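Local coordinates for translation initiation factor eIF-2B (Pyrococcus horikoshii, PDB 1VB5), which probably catalyses the exchange of GDP for GTP on initiation factor 2 as a member of the eIF-2B alpha/beta/delta family, at residues I114-S119 and I139-S144; A198-L203 and L250-P255. All blocks are in the same frame, centred on the assembly; numbering follows the deposited sequence.

Contact 1 of 2, residues I114-S119 and I139-S144; sequences ITHSFS and ILTESS
Thr115 N donates to Ile139 O at 2.9 Å. Ile114 CA lies 3.1 Å from the same oxygen in a CA-H...O contact. Together they mark the parallel bridge of Ile114 with Ile139, which joins the two strands of the beta-alpha-beta unit formed by strand 111-115, helix 120-131 and strand 136-141.

Apolar contacts follow on both faces of the sheet. Ile114 CG1 reaches Ile139 CB (4.0 Å) on the face covered by Phe174 of helix 171-175. On the other, beneath Leu152 of helix 148-158, Thr115 CG2 lies beside Leu140 CB at 3.8 Å, the two side chains pointing the same way. Thr115 OG1, anti to the backbone N (chi1 -171°), bonds instead to Ile182 O of strand 180-183, the neighbour on the other side.

Polar contacts take over from His116 and Thr141 onward. Thr141 OG1 sits at the edge of the His116 ring, near its plane, hydrogen-bonded to ND1 at 2.7 Å. Thr141 OG1 is in turn bonded to Ser143 OG (3.0 Å), while His116 NE2 bonds to Ala198 O. A water donates to both Ser117 O and Thr141 O, each 2.9 Å away, bridging the diverging backbones. Ser117 OG is hydrogen-bonded to Glu148 OE2 at the start of helix 148-158.

The chemistry therefore changes along the contact, from strand pairing to a side-chain and water network. With a partner at each ring nitrogen, the buried imidazole is held against rotation, and the Ser143 hydroxyl, bonded to Thr141 OG1, forms a second shell behind it.

Contact 2 of 2, residues A198-L203 and L250-P255; sequences AGTYLL and LFDVTP
Leu250 O accepts a hydrogen bond from Ala198 N at 2.8 Å, opening a contact in which strand 251-254, outermost within this chain in a three-stranded antiparallel sheet, runs past the N-terminus of helix 200-209. Phe251, next along, points away from the helix and packs on loop residues such as Asn59 and Ser61.

Asp252 turns back toward the helix start, where Gly199 is the N-cap. Its OD2 takes the Tyr201 N-H at 2.8 Å on the syn side but 32° out of the carboxylate plane, through a bent bond (132° at the hydrogen), while OD1 lies 3.6 Å from Thr200 CB. A chi1 of 77° holds CG between the backbone N and the carbonyl carbon, putting the acid within reach of the first helical turn. With an alanine in place of Asp252, Tyr201 N is likely to lose its acceptor and a gap to open beside Thr200.

Val253 contributes its carbonyl, with O 3.7 Å from Tyr201 CD1. Thr254 then sets OG1 over the helix backbone, 3.3 Å from Tyr201 CA. Last comes Pro255, whose CD approaches the Tyr201 ring obliquely, 3.7 Å from CE1.

Overall arrangement
Following the chain from its N-terminal helices, strand 111-115 enters the seven-stranded mixed sheet, and contact 1 closes the loop through helix 120-131 back to the neighbouring strand 136-141. Only after that closure does the chain reach 198-203, and contact 2 then closes a longer excursion that includes strand 214-217. The two are in series, neither nested nor crossed. Their centres nevertheless lie about 12 Å apart and they touch: the His116 ring ties segment 114-119 to the start of helix 200-209, which contact 2 fixes to the small antiparallel sheet. Both also reach the second subunit, through residues such as Glu142 and Tyr201.

Contact 1 of 2, residues I114-S119 and I139-S144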
ATOM      1  N   ILE B 114     -15.013  -1.213   2.618  1.00 16.41           N
ATOM      2  CA  ILE B 114     -13.687  -0.870   2.131  1.00 15.48           C
ATOM      3  C   ILE B 114     -13.334  -1.884   1.059  1.00 17.40           C
ATOM      4  O   ILE B 114     -13.653  -3.072   1.185  1.00 17.03           O
ATOM      5  CB  ILE B 114     -12.620  -0.896   3.259  1.00 17.98           C
ATOM      6  CG1 ILE B 114     -11.283  -0.390   2.714  1.00 21.32           C
ATOM      7  CG2 ILE B 114     -12.459  -2.303   3.805  1.00 19.45           C
ATOM      8  CD1 ILE B 114     -10.266  -0.038   3.795  1.00 22.86           C
ATOM      9  N   THR B 115     -12.697  -1.413  -0.006  1.00 15.75           N
ATOM     10  CA  THR B 115     -12.320  -2.289  -1.100  1.00 18.82           C
ATOM     11  C   THR B 115     -10.985  -1.829  -1.670  1.00 21.28           C
ATOM     12  O   THR B 115     -10.462  -0.785  -1.274  1.00 20.80           O
ATOM     13  CB  THR B 115     -13.414  -2.293  -2.217  1.00 22.57           C
ATOM     14  OG1 THR B 115     -13.122  -3.324  -3.173  1.00 18.97           O
ATOM     15  CG2 THR B 115     -13.477  -0.943  -2.921  1.00 13.94           C
ATOM     16  N   HIS B 116     -10.444  -2.607  -2.602  1.00 17.91           N
ATOM     17  CA  HIS B 116      -9.148  -2.312  -3.209  1.00 16.92           C
ATOM     18  C   HIS B 116      -9.222  -2.627  -4.700  1.00 20.74           C
ATOM     19  O   HIS B 116      -9.911  -3.561  -5.105  1.00 23.87           O
ATOM     20  CB  HIS B 116      -8.067  -3.162  -2.513  1.00 15.63           C
ATOM     21  CG  HIS B 116      -6.702  -3.054  -3.123  1.00 19.93           C
ATOM     22  ND1 HIS B 116      -6.053  -1.851  -3.296  1.00 19.19           N
ATOM     23  CD2 HIS B 116      -5.857  -4.007  -3.584  1.00 17.74           C
ATOM     24  CE1 HIS B 116      -4.868  -2.067  -3.839  1.00 18.33           C
ATOM     25  NE2 HIS B 116      -4.723  -3.366  -4.023  1.00 19.75           N
ATOM     26  N   SER B 117      -8.530  -1.827  -5.506  1.00 17.16           N
ATOM     27  CA  SER B 117      -8.504  -1.993  -6.955  1.00 16.66           C
ATOM     28  C   SER B 117      -9.902  -1.858  -7.581  1.00 20.35           C
ATOM     29  O   SER B 117     -10.821  -1.330  -6.955  1.00 18.79           O
ATOM     30  CB  SER B 117      -7.899  -3.350  -7.311  1.00 18.98           C
ATOM     31  OG  SER B 117      -7.642  -3.440  -8.699  1.00 16.68           O
ATOM     32  N   PHE B 118     -10.050  -2.327  -8.819  1.00 16.51           N
ATOM     33  CA  PHE B 118     -11.329  -2.255  -9.520  1.00 18.96           C
ATOM     34  C   PHE B 118     -11.845  -3.631  -9.917  1.00 19.23           C
ATOM     35  O   PHE B 118     -11.117  -4.444 -10.485  1.00 21.52           O
ATOM     36  CB  PHE B 118     -11.219  -1.392 -10.784  1.00 20.66           C
ATOM     37  CG  PHE B 118     -12.496  -1.352 -11.601  1.00 23.03           C
ATOM     38  CD1 PHE B 118     -13.601  -0.637 -11.152  1.00 18.37           C
ATOM     39  CD2 PHE B 118     -12.605  -2.080 -12.787  1.00 21.65           C
ATOM     40  CE1 PHE B 118     -14.805  -0.645 -11.865  1.00 25.02           C
ATOM     41  CE2 PHE B 118     -13.801  -2.099 -13.514  1.00 25.13           C
ATOM     42  CZ  PHE B 118     -14.907  -1.379 -13.050  1.00 23.44           C
ATOM     43  N   SER B 119     -13.113  -3.875  -9.611  1.00 21.05           N
ATOM     44  CA  SER B 119     -13.775  -5.130  -9.934  1.00 19.32           C
ATOM     45  C   SER B 119     -15.206  -4.808 -10.345  1.00 18.74           C
ATOM     46  O   SER B 119     -15.979  -4.304  -9.530  1.00 19.42           O
ATOM     47  CB  SER B 119     -13.794  -6.046  -8.712  1.00 23.08           C
ATOM     48  OG  SER B 119     -14.750  -7.080  -8.870  1.00 26.51           O
ATOM     49  N   ILE B 139     -15.014   3.049   1.061  1.00 21.36           N
ATOM     50  CA  ILE B 139     -13.642   3.510   1.178  1.00 18.12           C
ATOM     51  C   ILE B 139     -12.919   2.665   0.148  1.00 19.80           C
ATOM     52  O   ILE B 139     -13.023   1.438   0.164  1.00 23.31           O
ATOM     53  CB  ILE B 139     -13.053   3.245   2.588  1.00 17.58           C
ATOM     54  CG1 ILE B 139     -13.875   3.991   3.642  1.00 20.88           C
ATOM     55  CG2 ILE B 139     -11.602   3.699   2.636  1.00 12.21           C
ATOM     56  CD1 ILE B 139     -13.538   3.628   5.078  1.00 23.50           C
ATOM     57  N   LEU B 140     -12.211   3.315  -0.767  1.00 22.51           N
ATOM     58  CA  LEU B 140     -11.496   2.589  -1.806  1.00 15.38           C
ATOM     59  C   LEU B 140     -10.112   3.174  -2.039  1.00 16.97           C
ATOM     60  O   LEU B 140      -9.871   4.346  -1.771  1.00 16.42           O
ATOM     61  CB  LEU B 140     -12.306   2.628  -3.096  1.00 17.82           C
ATOM     62  CG  LEU B 140     -12.566   4.029  -3.644  1.00 17.65           C
ATOM     63  CD1 LEU B 140     -11.614   4.300  -4.798  1.00 15.21           C
ATOM     64  CD2 LEU B 140     -14.008   4.135  -4.104  1.00 17.54           C
ATOM     65  N   THR B 141      -9.206   2.349  -2.551  1.00 18.13           N
ATOM     66  CA  THR B 141      -7.840   2.778  -2.806  1.00 18.63           C
ATOM     67  C   THR B 141      -7.676   3.226  -4.246  1.00 20.70           C
ATOM     68  O   THR B 141      -8.378   2.745  -5.132  1.00 19.19           O
ATOM     69  CB  THR B 141      -6.839   1.633  -2.561  1.00 14.60           C
ATOM     70  OG1 THR B 141      -7.060   0.595  -3.527  1.00 22.22           O
ATOM     71  CG2 THR B 141      -7.009   1.066  -1.177  1.00 13.12           C
ATOM     72  N   GLU B 142      -6.742   4.148  -4.476  1.00 21.19           N
ATOM     73  CA  GLU B 142      -6.476   4.638  -5.821  1.00 22.91           C
ATOM     74  C   GLU B 142      -5.875   3.496  -6.646  1.00 22.66           C
ATOM     75  O   GLU B 142      -6.057   3.443  -7.867  1.00 20.72           O
ATOM     76  CB  GLU B 142      -5.518   5.830  -5.769  1.00 19.95           C
ATOM     77  CG  GLU B 142      -4.160   5.523  -5.177  1.00 32.86           C
ATOM     78  CD  GLU B 142      -3.346   6.786  -4.895  1.00 37.14           C
ATOM     79  OE1 GLU B 142      -2.184   6.663  -4.443  1.00 35.34           O
ATOM     80  OE2 GLU B 142      -3.869   7.898  -5.123  1.00 32.51           O
ATOM     81  N   SER B 143      -5.157   2.600  -5.964  1.00 19.33           N
ATOM     82  CA  SER B 143      -4.536   1.412  -6.562  1.00 22.92           C
ATOM     83  C   SER B 143      -3.356   1.642  -7.504  1.00 27.49           C
ATOM     84  O   SER B 143      -3.511   1.594  -8.729  1.00 26.09           O
ATOM     85  CB  SER B 143      -5.589   0.580  -7.305  1.00 20.60           C
ATOM     86  OG  SER B 143      -6.716   0.332  -6.484  1.00 28.61           O
ATOM     87  N   SER B 144      -2.177   1.861  -6.933  1.00 23.96           N
ATOM     88  CA  SER B 144      -0.974   2.076  -7.735  1.00 27.85           C
ATOM     89  C   SER B 144      -0.651   0.807  -8.520  1.00 24.30           C
ATOM     90  O   SER B 144      -0.951  -0.297  -8.072  1.00 19.56           O
ATOM     91  CB  SER B 144       0.207   2.428  -6.828  1.00 25.42           C
ATOM     92  OG  SER B 144      -0.070   3.597  -6.081  1.00 28.43           O
TER
HETATM   93  O   HOH W   1     -10.294   0.608  -4.897  1.00 19.02           O

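Contact 2 of 2, residues A198-L203 and L250-P255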
ATOM      1  N   ALA B 198      -2.248  -6.788  -6.316  1.00 15.72           N
ATOM      2  CA  ALA B 198      -1.238  -6.690  -5.272  1.00 12.64           C
ATOM      3  C   ALA B 198      -1.716  -5.722  -4.197  1.00 15.79           C
ATOM      4  O   ALA B 198      -2.167  -4.616  -4.502  1.00 16.43           O
ATOM      5  CB  ALA B 198       0.073  -6.203  -5.866  1.00 16.52           C
ATOM      6  N   GLY B 199      -1.616  -6.140  -2.938  1.00 14.44           N
ATOM      7  CA  GLY B 199      -2.060  -5.292  -1.848  1.00 15.55           C
ATOM      8  C   GLY B 199      -3.275  -5.854  -1.122  1.00 17.02           C
ATOM      9  O   GLY B 199      -3.516  -5.512   0.040  1.00 18.09           O
ATOM     10  N   THR B 200      -4.038  -6.711  -1.801  1.00 16.22           N
ATOM     11  CA  THR B 200      -5.235  -7.315  -1.219  1.00 15.04           C
ATOM     12  C   THR B 200      -4.863  -8.095   0.040  1.00 14.35           C
ATOM     13  O   THR B 200      -5.595  -8.086   1.030  1.00 15.83           O
ATOM     14  CB  THR B 200      -5.923  -8.281  -2.224  1.00 16.90           C
ATOM     15  OG1 THR B 200      -6.216  -7.581  -3.441  1.00 14.28           O
ATOM     16  CG2 THR B 200      -7.214  -8.828  -1.634  1.00 10.56           C
ATOM     17  N   TYR B 201      -3.717  -8.769  -0.013  1.00 13.42           N
ATOM     18  CA  TYR B 201      -3.217  -9.549   1.114  1.00 13.72           C
ATOM     19  C   TYR B 201      -3.059  -8.640   2.339  1.00 14.93           C
ATOM     20  O   TYR B 201      -3.478  -8.988   3.446  1.00 14.74           O
ATOM     21  CB  TYR B 201      -1.872 -10.181   0.727  1.00 18.74           C
ATOM     22  CG  TYR B 201      -1.117 -10.870   1.851  1.00 20.58           C
ATOM     23  CD1 TYR B 201      -1.693 -11.917   2.577  1.00 22.07           C
ATOM     24  CD2 TYR B 201       0.192 -10.491   2.165  1.00 18.82           C
ATOM     25  CE1 TYR B 201      -0.980 -12.574   3.588  1.00 18.60           C
ATOM     26  CE2 TYR B 201       0.912 -11.139   3.175  1.00 18.91           C
ATOM     27  CZ  TYR B 201       0.324 -12.178   3.878  1.00 22.93           C
ATOM     28  OH  TYR B 201       1.043 -12.830   4.856  1.00 20.12           O
ATOM     29  N   LEU B 202      -2.467  -7.465   2.135  1.00 13.67           N
ATOM     30  CA  LEU B 202      -2.267  -6.524   3.240  1.00 17.75           C
ATOM     31  C   LEU B 202      -3.608  -6.069   3.796  1.00 16.13           C
ATOM     32  O   LEU B 202      -3.768  -5.914   5.006  1.00 18.52           O
ATOM     33  CB  LEU B 202      -1.464  -5.305   2.774  1.00 10.66           C
ATOM     34  CG  LEU B 202      -0.117  -5.630   2.125  1.00 14.77           C
ATOM     35  CD1 LEU B 202       0.569  -4.342   1.668  1.00  8.42           C
ATOM     36  CD2 LEU B 202       0.747  -6.392   3.116  1.00 12.64           C
ATOM     37  N   LEU B 203      -4.574  -5.851   2.911  1.00 17.78           N
ATOM     38  CA  LEU B 203      -5.895  -5.423   3.354  1.00 16.68           C
ATOM     39  C   LEU B 203      -6.461  -6.552   4.212  1.00 16.63           C
ATOM     40  O   LEU B 203      -7.040  -6.317   5.275  1.00 12.55           O
ATOM     41  CB  LEU B 203      -6.822  -5.189   2.153  1.00 17.16           C
ATOM     42  CG  LEU B 203      -7.986  -4.198   2.274  1.00 23.89           C
ATOM     43  CD1 LEU B 203      -9.071  -4.547   1.268  1.00 14.36           C
ATOM     44  CD2 LEU B 203      -8.545  -4.210   3.664  1.00 28.74           C
ATOM     45  N   LEU B 250       1.905  -7.221 -10.416  1.00 19.23           N
ATOM     46  CA  LEU B 250       0.511  -6.801 -10.333  1.00 21.32           C
ATOM     47  C   LEU B 250      -0.443  -7.611  -9.471  1.00 19.24           C
ATOM     48  O   LEU B 250      -1.462  -7.085  -9.025  1.00 19.77           O
ATOM     49  CB  LEU B 250      -0.065  -6.690 -11.746  1.00 28.95           C
ATOM     50  CG  LEU B 250       0.568  -5.609 -12.629  1.00 27.60           C
ATOM     51  CD1 LEU B 250       0.325  -5.942 -14.084  1.00 28.94           C
ATOM     52  CD2 LEU B 250      -0.001  -4.239 -12.270  1.00 28.70           C
ATOM     53  N   PHE B 251      -0.136  -8.880  -9.225  1.00 14.37           N
ATOM     54  CA  PHE B 251      -1.046  -9.684  -8.425  1.00 15.79           C
ATOM     55  C   PHE B 251      -0.413 -10.366  -7.229  1.00 17.43           C
ATOM     56  O   PHE B 251       0.786 -10.648  -7.208  1.00 21.56           O
ATOM     57  CB  PHE B 251      -1.747 -10.723  -9.307  1.00 18.15           C
ATOM     58  CG  PHE B 251      -2.369 -10.135 -10.540  1.00 17.01           C
ATOM     59  CD1 PHE B 251      -1.641 -10.029 -11.717  1.00 26.94           C
ATOM     60  CD2 PHE B 251      -3.671  -9.655 -10.516  1.00 23.70           C
ATOM     61  CE1 PHE B 251      -2.203  -9.449 -12.861  1.00 27.05           C
ATOM     62  CE2 PHE B 251      -4.241  -9.074 -11.648  1.00 25.39           C
ATOM     63  CZ  PHE B 251      -3.505  -8.972 -12.821  1.00 23.79           C
ATOM     64  N   ASP B 252      -1.247 -10.622  -6.231  1.00 18.06           N
ATOM     65  CA  ASP B 252      -0.809 -11.258  -5.009  1.00 19.45           C
ATOM     66  C   ASP B 252      -1.698 -12.425  -4.644  1.00 22.83           C
ATOM     67  O   ASP B 252      -2.665 -12.727  -5.341  1.00 20.02           O
ATOM     68  CB  ASP B 252      -0.833 -10.255  -3.862  1.00 48.17           C
ATOM     69  CG  ASP B 252      -2.256  -9.984  -3.328  1.00 46.27           C
ATOM     70  OD1 ASP B 252      -3.131  -9.528  -4.088  1.00 45.01           O
ATOM     71  OD2 ASP B 252      -2.493 -10.218  -2.127  1.00 64.26           O
ATOM     72  N   VAL B 253      -1.368 -13.051  -3.520  1.00 24.17           N
ATOM     73  CA  VAL B 253      -2.105 -14.199  -3.021  1.00 17.98           C
ATOM     74  C   VAL B 253      -2.540 -14.031  -1.564  1.00 18.53           C
ATOM     75  O   VAL B 253      -1.725 -13.721  -0.690  1.00 18.74           O
ATOM     76  CB  VAL B 253      -1.246 -15.469  -3.127  1.00 19.96           C
ATOM     77  CG1 VAL B 253      -2.060 -16.687  -2.705  1.00 24.46           C
ATOM     78  CG2 VAL B 253      -0.738 -15.629  -4.547  1.00 18.05           C
ATOM     79  N   THR B 254      -3.829 -14.235  -1.306  1.00 17.52           N
ATOM     80  CA  THR B 254      -4.355 -14.142   0.046  1.00 11.10           C
ATOM     81  C   THR B 254      -4.814 -15.514   0.550  1.00 16.53           C
ATOM     82  O   THR B 254      -5.661 -16.166  -0.070  1.00 16.42           O
ATOM     83  CB  THR B 254      -5.556 -13.176   0.135  1.00 15.98           C
ATOM     84  OG1 THR B 254      -5.148 -11.855  -0.243  1.00 17.21           O
ATOM     85  CG2 THR B 254      -6.099 -13.145   1.556  1.00  8.51           C
ATOM     86  N   PRO B 255      -4.249 -15.975   1.678  1.00 15.67           N
ATOM     87  CA  PRO B 255      -4.624 -17.274   2.250  1.00 15.70           C
ATOM     88  C   PRO B 255      -6.106 -17.256   2.602  1.00 16.84           C
ATOM     89  O   PRO B 255      -6.662 -16.197   2.908  1.00 16.07           O
ATOM     90  CB  PRO B 255      -3.750 -17.369   3.501  1.00 16.49           C
ATOM     91  CG  PRO B 255      -2.506 -16.564   3.111  1.00 12.59           C
ATOM     92  CD  PRO B 255      -3.126 -15.368   2.420  1.00 11.54           C
TER